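Long-range contact in putative protein (Aquifex aeolicus, PDB 1T6T), which is of unknown function but carries a Toprim domain like that of RNase M5, and so probably acts on nucleic acid: residues V23-G28 with V65-D70. Sequence-based numbering, arbitrary orientation.
Sequences VILVEG and VILLFD
The two central strands of the Toprim sheet, 23-26 and 64-67, pair in parallel here, and both run out at their C-terminal ends into loops carrying Glu27 and Asp70, consistent with the Toprim glutamate and the first aspartate of the DxD motif. Three backbone hydrogen bonds join them: Ile66 N to Val23 O (2.7 Å), Leu25 N to Ile66 O (2.8 Å) and Leu68 N to Leu25 O (2.9 Å), the last more bent, at 149° about the hydrogen. One step further the direct pairing gives way to a water, which accepts from Glu27 N and donates to Leu68 O. On one face of the sheet Ile24 and Ile66 lie side by side; the first torsion of Ile24 (chi1 -65°) sends CG1 alongside Ile66 and leaves CG2 turned to Leu68 CD1, 3.9 Å away. On the other, Leu25 crosses Val65 at about a right angle, with its CG and CD1 against Val65 CG1. The Phe69 ring, its CG turned anti to the carbonyl carbon (chi1 -64°), reaches back to the first strand: Leu25 O sits over the centre of one face, and CE1 comes within 3.5 Å of Val26 C. With an alanine here the ring is lost, and Leu25 CB and the Val26-Glu27 peptide would probably be left with a gap beside them. Helix 8-18 packs on Ile24, Ile66 and Leu68, helix 73-88 covers Leu25, Leu67 and Phe69, and strand 43-45 continues the sheet beyond strand 23-26.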
loop_
_atom_site.group_PDB
_atom_site.type_symbol
_atom_site.label_atom_id
_atom_site.label_comp_id
_atom_site.label_asym_id
_atom_site.label_seq_id
_atom_site.Cartn_x
_atom_site.Cartn_y
_atom_site.Cartn_z
ATOM N N VAL B 23 12.942 15.053 -0.968
ATOM C CA VAL B 23 12.569 13.769 -1.543
ATOM C C VAL B 23 11.053 13.632 -1.540
ATOM O O VAL B 23 10.377 14.053 -0.601
ATOM C CB VAL B 23 13.162 12.588 -0.740
ATOM C CG1 VAL B 23 12.772 11.268 -1.392
ATOM C CG2 VAL B 23 14.667 12.703 -0.682
ATOM N N ILE B 24 10.524 13.047 -2.604
ATOM C CA ILE B 24 9.091 12.837 -2.733
ATOM C C ILE B 24 8.775 11.401 -2.341
ATOM O O ILE B 24 9.468 10.470 -2.760
ATOM C CB ILE B 24 8.636 13.059 -4.194
ATOM C CG1 ILE B 24 8.850 14.525 -4.581
ATOM C CG2 ILE B 24 7.176 12.624 -4.362
ATOM C CD1 ILE B 24 8.729 14.801 -6.069
ATOM N N LEU B 25 7.729 11.226 -1.539
ATOM C CA LEU B 25 7.313 9.892 -1.118
ATOM C C LEU B 25 5.950 9.564 -1.714
ATOM O O LEU B 25 5.005 10.348 -1.598
ATOM C CB LEU B 25 7.220 9.799 0.409
ATOM C CG LEU B 25 8.469 10.086 1.243
ATOM C CD1 LEU B 25 8.186 9.709 2.698
ATOM C CD2 LEU B 25 9.653 9.289 0.721
ATOM N N VAL B 26 5.862 8.410 -2.367
ATOM C CA VAL B 26 4.609 7.958 -2.957
ATOM C C VAL B 26 4.386 6.530 -2.500
ATOM O O VAL B 26 5.268 5.910 -1.911
ATOM C CB VAL B 26 4.624 8.010 -4.519
ATOM C CG1 VAL B 26 4.821 9.448 -4.992
ATOM C CG2 VAL B 26 5.711 7.096 -5.076
ATOM N N GLU B 27 3.205 6.005 -2.781
ATOM C CA GLU B 27 2.873 4.658 -2.361
ATOM C C GLU B 27 3.407 3.575 -3.283
ATOM O O GLU B 27 4.059 2.638 -2.831
ATOM C CB GLU B 27 1.354 4.518 -2.262
ATOM C CG GLU B 27 0.876 3.669 -1.100
ATOM C CD GLU B 27 1.472 2.282 -1.099
ATOM O OE1 GLU B 27 1.185 1.504 -2.037
ATOM O OE2 GLU B 27 2.231 1.974 -0.156
ATOM N N GLY B 28 3.135 3.705 -4.577
ATOM C CA GLY B 28 3.552 2.666 -5.503
ATOM C C GLY B 28 4.564 2.945 -6.590
ATOM O O GLY B 28 4.879 4.089 -6.922
ATOM N N VAL B 65 10.932 16.210 3.272
ATOM C CA VAL B 65 10.223 15.189 2.522
ATOM C C VAL B 65 8.870 15.700 2.039
ATOM O O VAL B 65 8.093 16.264 2.808
ATOM C CB VAL B 65 9.977 13.929 3.379
ATOM C CG1 VAL B 65 9.161 12.924 2.592
ATOM C CG2 VAL B 65 11.300 13.320 3.807
ATOM N N ILE B 66 8.599 15.504 0.755
ATOM C CA ILE B 66 7.329 15.907 0.175
ATOM C C ILE B 66 6.422 14.673 0.149
ATOM O O ILE B 66 6.741 13.680 -0.504
ATOM C CB ILE B 66 7.522 16.429 -1.262
ATOM C CG1 ILE B 66 8.363 17.714 -1.240
ATOM C CG2 ILE B 66 6.168 16.672 -1.912
ATOM C CD1 ILE B 66 8.810 18.179 -2.612
ATOM N N LEU B 67 5.308 14.725 0.872
ATOM C CA LEU B 67 4.382 13.594 0.902
ATOM C C LEU B 67 3.408 13.693 -0.262
ATOM O O LEU B 67 2.727 14.706 -0.425
ATOM C CB LEU B 67 3.604 13.569 2.221
ATOM C CG LEU B 67 4.436 13.433 3.496
ATOM C CD1 LEU B 67 3.504 13.327 4.690
ATOM C CD2 LEU B 67 5.336 12.202 3.405
ATOM N N LEU B 68 3.358 12.651 -1.084
ATOM C CA LEU B 68 2.459 12.637 -2.233
ATOM C C LEU B 68 1.661 11.354 -2.343
ATOM O O LEU B 68 1.741 10.655 -3.347
ATOM C CB LEU B 68 3.224 12.832 -3.542
ATOM C CG LEU B 68 3.332 14.227 -4.155
ATOM C CD1 LEU B 68 3.791 14.076 -5.600
ATOM C CD2 LEU B 68 1.983 14.944 -4.103
ATOM N N PHE B 69 0.890 11.043 -1.311
ATOM C CA PHE B 69 0.065 9.846 -1.336
ATOM C C PHE B 69 -1.286 10.202 -1.939
ATOM O O PHE B 69 -1.685 11.369 -1.938
ATOM C CB PHE B 69 -0.083 9.302 0.079
ATOM C CG PHE B 69 1.214 8.862 0.671
ATOM C CD1 PHE B 69 1.847 7.712 0.204
ATOM C CD2 PHE B 69 1.843 9.625 1.647
ATOM C CE1 PHE B 69 3.090 7.335 0.699
ATOM C CE2 PHE B 69 3.088 9.254 2.149
ATOM C CZ PHE B 69 3.713 8.109 1.674
ATOM N N ASP B 70 -1.981 9.203 -2.472
ATOM C CA ASP B 70 -3.278 9.441 -3.089
ATOM C C ASP B 70 -4.247 10.107 -2.125
ATOM O O ASP B 70 -4.074 10.039 -0.911
ATOM C CB ASP B 70 -3.867 8.133 -3.619
ATOM C CG ASP B 70 -2.990 7.494 -4.684
ATOM O OD1 ASP B 70 -2.191 8.220 -5.313
ATOM O OD2 ASP B 70 -3.106 6.272 -4.899
HETATM O O HOH W 1 1.142 7.737 -3.835
#